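PDB 6NPS: AxyAgu115A from Amphibacillus xylanus NBRC 15112, which probably acts as a family GH115 alpha-glucuronidase, a glycoside hydrolase that removes glucuronic acid side groups from xylan. Local coordinates for residues 608-613 / 655-660; 589-594 / 600-605. The protein carries 3 engineered substitutions. One frame throughout, in Å; residues are numbered along the deposited sequence. Where two conformers were deposited one is given.

Contact 1: residues 608-613 / 655-660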
ATOM      1  N   GLN A 608       6.057   3.043  19.819  1.00 29.66           N
ATOM      2  CA  GLN A 608       5.119   2.270  20.638  1.00 29.11           C
ATOM      3  C   GLN A 608       4.894   0.867  20.061  1.00 32.82           C
ATOM      4  O   GLN A 608       4.776  -0.104  20.817  1.00 30.83           O
ATOM      5  CB  GLN A 608       3.805   3.042  20.786  1.00 31.17           C
ATOM      6  CG  GLN A 608       4.000   4.236  21.716  1.00 36.35           C
ATOM      7  CD  GLN A 608       2.792   5.143  21.771  1.00 48.30           C
ATOM      8  OE1 GLN A 608       1.936   5.109  20.897  1.00 48.71           O
ATOM      9  NE2 GLN A 608       2.722   5.973  22.814  1.00 54.45           N
ATOM     10  N   VAL A 609       4.857   0.736  18.729  1.00 32.51           N
ATOM     11  CA  VAL A 609       4.726  -0.583  18.114  1.00 28.59           C
ATOM     12  C   VAL A 609       5.926  -1.442  18.467  1.00 30.26           C
ATOM     13  O   VAL A 609       5.784  -2.597  18.892  1.00 30.81           O
ATOM     14  CB  VAL A 609       4.542  -0.441  16.592  1.00 28.97           C
ATOM     15  CG1 VAL A 609       4.576  -1.849  15.908  1.00 29.42           C
ATOM     16  CG2 VAL A 609       3.233   0.304  16.264  1.00 29.24           C
ATOM     17  N   LYS A 610       7.118  -0.866  18.333  1.00 30.33           N
ATOM     18  CA  LYS A 610       8.364  -1.550  18.655  0.50 33.48           C
ATOM     19  C   LYS A 610       8.375  -2.044  20.097  1.00 34.32           C
ATOM     20  O   LYS A 610       8.830  -3.166  20.392  1.00 32.42           O
ATOM     21  CB  LYS A 610       9.530  -0.580  18.409  0.50 35.15           C
ATOM     22  CG  LYS A 610      10.793  -1.155  17.852  0.50 39.30           C
ATOM     23  CD  LYS A 610      11.959  -0.116  17.822  0.50 41.90           C
ATOM     24  CE  LYS A 610      11.535   1.221  17.250  0.50 43.71           C
ATOM     25  NZ  LYS A 610      12.734   2.135  16.992  0.50 47.47           N
ATOM     26  N   ALA A 611       7.884  -1.216  21.024  1.00 33.54           N
ATOM     27  CA  ALA A 611       7.883  -1.625  22.437  1.00 33.69           C
ATOM     28  C   ALA A 611       6.918  -2.780  22.698  1.00 32.82           C
ATOM     29  O   ALA A 611       7.184  -3.621  23.566  1.00 33.72           O
ATOM     30  CB  ALA A 611       7.519  -0.444  23.335  1.00 35.24           C
ATOM     31  N   CYS A 612       5.766  -2.795  22.012  1.00 29.79           N
ATOM     32  CA  CYS A 612       4.853  -3.942  22.100  1.00 28.50           C
ATOM     33  C   CYS A 612       5.521  -5.217  21.630  1.00 28.67           C
ATOM     34  O   CYS A 612       5.349  -6.302  22.231  1.00 30.01           O
ATOM     35  CB  CYS A 612       3.593  -3.690  21.263  1.00 31.54           C
ATOM     36  SG  CYS A 612       2.488  -2.506  22.035  1.00 39.55           S
ATOM     37  N   LEU A 613       6.251  -5.139  20.531  1.00 29.87           N
ATOM     38  CA  LEU A 613       6.914  -6.346  20.050  1.00 33.93           C
ATOM     39  C   LEU A 613       7.945  -6.859  21.058  1.00 37.70           C
ATOM     40  O   LEU A 613       8.087  -8.073  21.264  1.00 33.13           O
ATOM     41  CB  LEU A 613       7.567  -6.070  18.692  1.00 31.76           C
ATOM     42  CG  LEU A 613       8.129  -7.331  18.036  1.00 35.90           C
ATOM     43  CD1 LEU A 613       6.959  -8.252  17.704  1.00 34.66           C
ATOM     44  CD2 LEU A 613       8.878  -6.974  16.777  1.00 34.59           C
ATOM     45  N   LEU A 655       7.335  -0.548  10.348  1.00 28.93           N
ATOM     46  CA  LEU A 655       7.168   0.765  10.982  1.00 30.58           C
ATOM     47  C   LEU A 655       7.341   1.844   9.930  1.00 30.93           C
ATOM     48  O   LEU A 655       8.259   1.766   9.108  1.00 30.90           O
ATOM     49  CB  LEU A 655       8.215   1.000  12.068  1.00 30.45           C
ATOM     50  CG  LEU A 655       8.351  -0.117  13.097  1.00 35.57           C
ATOM     51  CD1 LEU A 655       9.453   0.258  14.050  1.00 34.76           C
ATOM     52  CD2 LEU A 655       7.033  -0.258  13.816  1.00 32.44           C
ATOM     53  N   SER A 656       6.502   2.879   9.986  1.00 27.04           N
ATOM     54  CA  SER A 656       6.627   3.996   9.057  1.00 28.38           C
ATOM     55  C   SER A 656       7.151   5.185   9.840  1.00 29.55           C
ATOM     56  O   SER A 656       6.636   5.474  10.922  1.00 30.28           O
ATOM     57  CB  SER A 656       5.284   4.353   8.434  1.00 29.69           C
ATOM     58  OG  SER A 656       4.788   3.308   7.607  1.00 34.15           O
ATOM     59  N   TYR A 657       8.164   5.860   9.314  1.00 29.28           N
ATOM     60  CA  TYR A 657       8.661   7.086   9.917  1.00 30.97           C
ATOM     61  C   TYR A 657       8.537   8.245   8.940  1.00 28.99           C
ATOM     62  O   TYR A 657       8.705   8.083   7.736  1.00 29.53           O
ATOM     63  CB  TYR A 657      10.118   6.973  10.361  1.00 28.49           C
ATOM     64  CG  TYR A 657      10.287   6.146  11.604  1.00 36.55           C
ATOM     65  CD1 TYR A 657      10.424   4.747  11.510  1.00 41.44           C
ATOM     66  CD2 TYR A 657      10.331   6.726  12.855  1.00 36.46           C
ATOM     67  CE1 TYR A 657      10.604   3.962  12.630  1.00 39.65           C
ATOM     68  CE2 TYR A 657      10.505   5.939  14.010  1.00 40.57           C
ATOM     69  CZ  TYR A 657      10.647   4.552  13.874  1.00 40.78           C
ATOM     70  OH  TYR A 657      10.826   3.739  14.958  1.00 40.93           O
ATOM     71  N   VAL A 658       8.285   9.429   9.475  1.00 26.96           N
ATOM     72  CA  VAL A 658       7.999  10.610   8.655  1.00 28.61           C
ATOM     73  C   VAL A 658       9.199  11.534   8.702  1.00 31.50           C
ATOM     74  O   VAL A 658       9.888  11.611   9.726  1.00 32.42           O
ATOM     75  CB  VAL A 658       6.715  11.262   9.206  1.00 34.00           C
ATOM     76  CG1 VAL A 658       6.578  12.682   8.828  1.00 35.10           C
ATOM     77  CG2 VAL A 658       5.491  10.416   8.752  1.00 32.65           C
ATOM     78  N   LEU A 659       9.463  12.221   7.589  1.00 30.21           N
ATOM     79  CA  LEU A 659      10.461  13.270   7.532  1.00 31.41           C
ATOM     80  C   LEU A 659       9.710  14.602   7.440  1.00 38.67           C
ATOM     81  O   LEU A 659       8.882  14.776   6.524  1.00 34.74           O
ATOM     82  CB  LEU A 659      11.398  13.085   6.325  1.00 34.13           C
ATOM     83  CG  LEU A 659      12.160  11.728   6.337  1.00 36.48           C
ATOM     84  CD1 LEU A 659      12.869  11.401   5.003  1.00 39.06           C
ATOM     85  CD2 LEU A 659      13.164  11.738   7.471  1.00 38.98           C
ATOM     86  N   PRO A 660       9.948  15.555   8.349  1.00 41.71           N
ATOM     87  CA  PRO A 660       9.151  16.808   8.353  1.00 40.66           C
ATOM     88  C   PRO A 660       9.233  17.558   7.039  1.00 32.84           C
ATOM     89  O   PRO A 660      10.277  17.633   6.420  1.00 34.89           O
ATOM     90  CB  PRO A 660       9.784  17.640   9.474  1.00 44.69           C
ATOM     91  CG  PRO A 660      10.803  16.760  10.134  1.00 52.46           C
ATOM     92  CD  PRO A 660      11.108  15.591   9.255  1.00 44.57           C
TER

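Contact 2: residues 589-594 / 600-605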
ATOM      1  N   GLY A 589      -1.495   0.261  12.779  1.00 26.93           N
ATOM      2  CA  GLY A 589      -2.468   0.890  11.893  1.00 27.43           C
ATOM      3  C   GLY A 589      -2.502   2.411  12.033  1.00 28.87           C
ATOM      4  O   GLY A 589      -2.529   3.125  11.034  1.00 25.35           O
ATOM      5  N   LYS A 590      -2.479   2.924  13.264  1.00 27.60           N
ATOM      6  CA  LYS A 590      -2.418   4.383  13.438  1.00 28.36           C
ATOM      7  C   LYS A 590      -1.110   4.950  12.902  1.00 29.51           C
ATOM      8  O   LYS A 590      -1.111   6.009  12.258  1.00 27.58           O
ATOM      9  CB  LYS A 590      -2.587   4.749  14.907  1.00 28.87           C
ATOM     10  CG  LYS A 590      -3.976   4.403  15.480  1.00 34.78           C
ATOM     11  CD  LYS A 590      -4.022   4.722  16.990  1.00 38.49           C
ATOM     12  CE  LYS A 590      -3.704   6.152  17.193  1.00 43.14           C
ATOM     13  NZ  LYS A 590      -4.753   6.730  18.039  1.00 49.48           N
ATOM     14  N   ASN A 591       0.004   4.225  13.120  1.00 29.76           N
ATOM     15  CA  ASN A 591       1.319   4.664  12.658  1.00 30.08           C
ATOM     16  C   ASN A 591       1.340   4.808  11.148  1.00 34.35           C
ATOM     17  O   ASN A 591       1.753   5.843  10.602  1.00 30.43           O
ATOM     18  CB  ASN A 591       2.386   3.655  13.120  1.00 27.72           C
ATOM     19  CG  ASN A 591       3.685   3.751  12.310  1.00 29.65           C
ATOM     20  OD1 ASN A 591       4.035   2.817  11.563  1.00 32.50           O
ATOM     21  ND2 ASN A 591       4.395   4.887  12.434  1.00 28.43           N
ATOM     22  N   LYS A 592       0.905   3.761  10.455  1.00 32.03           N
ATOM     23  CA  LYS A 592       0.876   3.772   9.002  1.00 35.63           C
ATOM     24  C   LYS A 592      -0.019   4.885   8.466  1.00 30.79           C
ATOM     25  O   LYS A 592       0.319   5.535   7.479  1.00 29.92           O
ATOM     26  CB  LYS A 592       0.382   2.416   8.514  1.00 36.62           C
ATOM     27  CG  LYS A 592       0.280   2.229   7.013  1.00 47.09           C
ATOM     28  CD  LYS A 592      -0.146   0.767   6.722  1.00 54.88           C
ATOM     29  CE  LYS A 592      -0.393   0.492   5.242  1.00 64.95           C
ATOM     30  NZ  LYS A 592      -1.841   0.530   4.910  1.00 70.48           N
ATOM     31  N   TYR A 593      -1.199   5.064   9.060  1.00 29.20           N
ATOM     32  CA  TYR A 593      -2.153   6.058   8.566  1.00 35.93           C
ATOM     33  C   TYR A 593      -1.612   7.476   8.767  1.00 36.81           C
ATOM     34  O   TYR A 593      -1.730   8.335   7.879  1.00 32.73           O
ATOM     35  CB  TYR A 593      -3.495   5.872   9.293  1.00 34.94           C
ATOM     36  CG  TYR A 593      -4.566   6.896   8.962  1.00 37.16           C
ATOM     37  CD1 TYR A 593      -5.489   6.671   7.939  1.00 41.41           C
ATOM     38  CD2 TYR A 593      -4.646   8.092   9.662  1.00 37.39           C
ATOM     39  CE1 TYR A 593      -6.496   7.609   7.644  1.00 41.60           C
ATOM     40  CE2 TYR A 593      -5.637   9.049   9.367  1.00 45.82           C
ATOM     41  CZ  TYR A 593      -6.554   8.793   8.350  1.00 46.88           C
ATOM     42  OH  TYR A 593      -7.525   9.730   8.051  1.00 47.94           O
ATOM     43  N   ALA A 594      -1.047   7.748   9.942  1.00 32.19           N
ATOM     44  CA  ALA A 594      -0.469   9.067  10.189  1.00 30.82           C
ATOM     45  C   ALA A 594       0.724   9.322   9.283  1.00 27.92           C
ATOM     46  O   ALA A 594       0.948  10.460   8.824  1.00 29.33           O
ATOM     47  CB  ALA A 594      -0.049   9.180  11.652  1.00 28.74           C
ATOM     48  N   ILE A 600       4.013  14.216  12.018  1.00 29.67           N
ATOM     49  CA  ILE A 600       5.163  13.914  12.877  1.00 33.16           C
ATOM     50  C   ILE A 600       4.803  12.906  13.958  1.00 34.47           C
ATOM     51  O   ILE A 600       5.642  12.087  14.356  1.00 35.66           O
ATOM     52  CB  ILE A 600       5.727  15.194  13.529  1.00 37.74           C
ATOM     53  CG1 ILE A 600       5.878  16.335  12.506  1.00 41.59           C
ATOM     54  CG2 ILE A 600       7.046  14.914  14.223  1.00 32.20           C
ATOM     55  CD1 ILE A 600       6.927  16.053  11.463  1.00 41.56           C
ATOM     56  N   GLU A 601       3.554  12.908  14.416  1.00 31.13           N
ATOM     57  CA  GLU A 601       3.119  11.983  15.462  1.00 32.69           C
ATOM     58  C   GLU A 601       3.221  10.525  15.042  1.00 35.49           C
ATOM     59  O   GLU A 601       3.211   9.643  15.913  1.00 29.98           O
ATOM     60  CB  GLU A 601       1.683  12.293  15.873  1.00 38.30           C
ATOM     61  CG  GLU A 601       0.636  11.844  14.870  1.00 53.24           C
ATOM     62  CD  GLU A 601      -0.780  12.318  15.229  1.00 74.79           C
ATOM     63  OE1 GLU A 601      -1.018  13.556  15.245  1.00 79.59           O
ATOM     64  OE2 GLU A 601      -1.650  11.447  15.492  1.00 83.00           O
ATOM     65  N   ALA A 602       3.352  10.237  13.743  1.00 34.10           N
ATOM     66  CA  ALA A 602       3.656   8.864  13.329  1.00 29.25           C
ATOM     67  C   ALA A 602       4.884   8.302  14.032  1.00 31.28           C
ATOM     68  O   ALA A 602       4.938   7.110  14.353  1.00 32.64           O
ATOM     69  CB  ALA A 602       3.882   8.817  11.817  1.00 27.67           C
ATOM     70  N   ASN A 603       5.896   9.124  14.253  1.00 28.81           N
ATOM     71  CA  ASN A 603       7.176   8.591  14.701  1.00 30.03           C
ATOM     72  C   ASN A 603       7.076   8.034  16.119  1.00 34.13           C
ATOM     73  O   ASN A 603       7.612   6.954  16.422  1.00 33.89           O
ATOM     74  CB  ASN A 603       8.247   9.676  14.551  1.00 32.90           C
ATOM     75  CG  ASN A 603       8.516  10.006  13.077  1.00 36.78           C
ATOM     76  OD1 ASN A 603       8.054   9.292  12.183  1.00 29.92           O
ATOM     77  ND2 ASN A 603       9.223  11.092  12.821  1.00 36.51           N
ATOM     78  N   LYS A 604       6.326   8.711  16.981  1.00 32.67           N
ATOM     79  CA  LYS A 604       6.085   8.195  18.321  1.00 37.11           C
ATOM     80  C   LYS A 604       5.246   6.921  18.299  1.00 31.68           C
ATOM     81  O   LYS A 604       5.439   6.040  19.140  1.00 32.31           O
ATOM     82  CB  LYS A 604       5.390   9.265  19.167  1.00 47.75           C
ATOM     83  CG  LYS A 604       6.117   9.523  20.473  1.00 64.87           C
ATOM     84  CD  LYS A 604       7.440  10.262  20.241  1.00 72.21           C
ATOM     85  CE  LYS A 604       7.201  11.730  19.885  1.00 80.56           C
ATOM     86  NZ  LYS A 604       8.387  12.431  19.286  1.00 85.12           N
ATOM     87  N   LEU A 605       4.304   6.808  17.362  1.00 28.73           N
ATOM     88  CA  LEU A 605       3.512   5.589  17.287  1.00 28.28           C
ATOM     89  C   LEU A 605       4.386   4.409  16.874  1.00 29.68           C
ATOM     90  O   LEU A 605       4.217   3.290  17.383  1.00 32.86           O
ATOM     91  CB  LEU A 605       2.344   5.790  16.308  1.00 29.72           C
ATOM     92  CG  LEU A 605       1.234   6.720  16.780  1.00 32.91           C
ATOM     93  CD1 LEU A 605       0.273   7.094  15.626  1.00 32.69           C
ATOM     94  CD2 LEU A 605       0.466   6.061  17.919  1.00 34.04           C
TER

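Contact 1: residues 608-613 / 655-660
Leu-655 meets helix 608-613 with both of its methyl branches, and each finds a different residue. CD2 lies against Val-609, 3.6 Å from CG1 and 3.7 Å from CB, the two side chains lying alongside and running opposite ways. CD1 comes to 3.9 Å from CE of Lys-610, whose chain passes crosswise over the leucine. The first torsion of the leucine, with CG opposite the carbonyl carbon (chi1 -51°), aims this fork at the helix, where its two prongs meet consecutive residues. Lys-610 is modelled in two conformers, so the details of its far end describe one of them. In that conformer a bend at chi3 (-47°) brings CE to 3.5 Å from OH of Tyr-657, while NZ is 3.2 Å from the same OH, set obliquely to the ring. The tyrosine reaches this point with the end of its side chain, since its CB does not head for the helix. What ties the two polar ends together is Glu-607, one turn back: it pairs with Lys-610 NZ in a salt bridge through OE2 and accepts a hydrogen bond from Tyr-657 OH through OE1. The whole contact is small, burying 159 Å² over both sides, with the Glu-607 carboxylate beside it. In the fold, strand 655-657 runs nearly antiparallel to the short helical segment, their axes 10.1 Å apart at 155°. Val-609 also packs on Leu-587 of helix 564-596. Leu-655 and Tyr-657 pair with an antiparallel strand of the second subunit, so the sheet continues across the dimer interface, where the two Tyr-657 rings also meet nearly perpendicular.

Contact 2: residues 589-594 / 600-605
Asn-591 swings its CG anti to the backbone N (chi1 160°), which carries the amide across to Ala-602, while Leu-605 places CG anti to its own carbonyl carbon, an orientation from which CD1 reaches the backbone of Lys-590. The amide ND2 of Asn-591 donates to Ala-602 O over 3.0 Å. The bond is bent, 138° at the hydrogen, and the donor stands above the carbonyl plane instead of within it. The same nitrogen also donates to Ser-656 O, so two backbone carbonyls, one on helix 601-629 and one on the strand beyond, hold this buried side chain in its rotation. Beside the amide, the CB atoms of Asn-591 and Leu-605 pack at 3.8 Å. Leu-605 CD1 lies 3.7 Å from the carbonyl carbon of Lys-590, and hence against helix backbone as well as side chain. At the other end Ala-594 and Ala-602 face each other, CB to CB 4.0 Å; two small residues meeting here are consistent with the axes approaching to 8.3 Å. The CG methylene of Glu-601 adds a looser contact, 4.2 Å from CB of Ala-594. Shortening Asn-591 to an alanine would probably leave the carbonyls of Ala-602 and Ser-656 without their shared donor and weaken the tie between helix pair and strand. The pairing is that of a helical hairpin: helices 564-596 and 601-629 run antiparallel, at 156° for these short segments, joined by a brief turn. Helix 537-558 lies along the side of Lys-590, whose NZ forms a salt bridge with Asp-539, and the loop carrying Val-658 covers Ala-602.

In the fold
Contact 2 comes first along the chain and closes before contact 1 opens, yet their centres lie only about 7 Å apart, roughly 33 Å from the centre of the chain. Both use helix 601-629: contact 2 takes its beginning, where it folds back on helix 564-596, and contact 1 takes the following turns, where the strand 655-657 lies alongside. Two probable hydrogen bonds join them, Val-658 N to Asn-603 OD1 at 2.7 Å and Ser-656 O to Asn-591 ND2. The 655-660 segment is thereby tied to both helices of the hairpin, and since it also pairs with the second subunit, this outlying helical region connects the chain's own packing to the dimer interface.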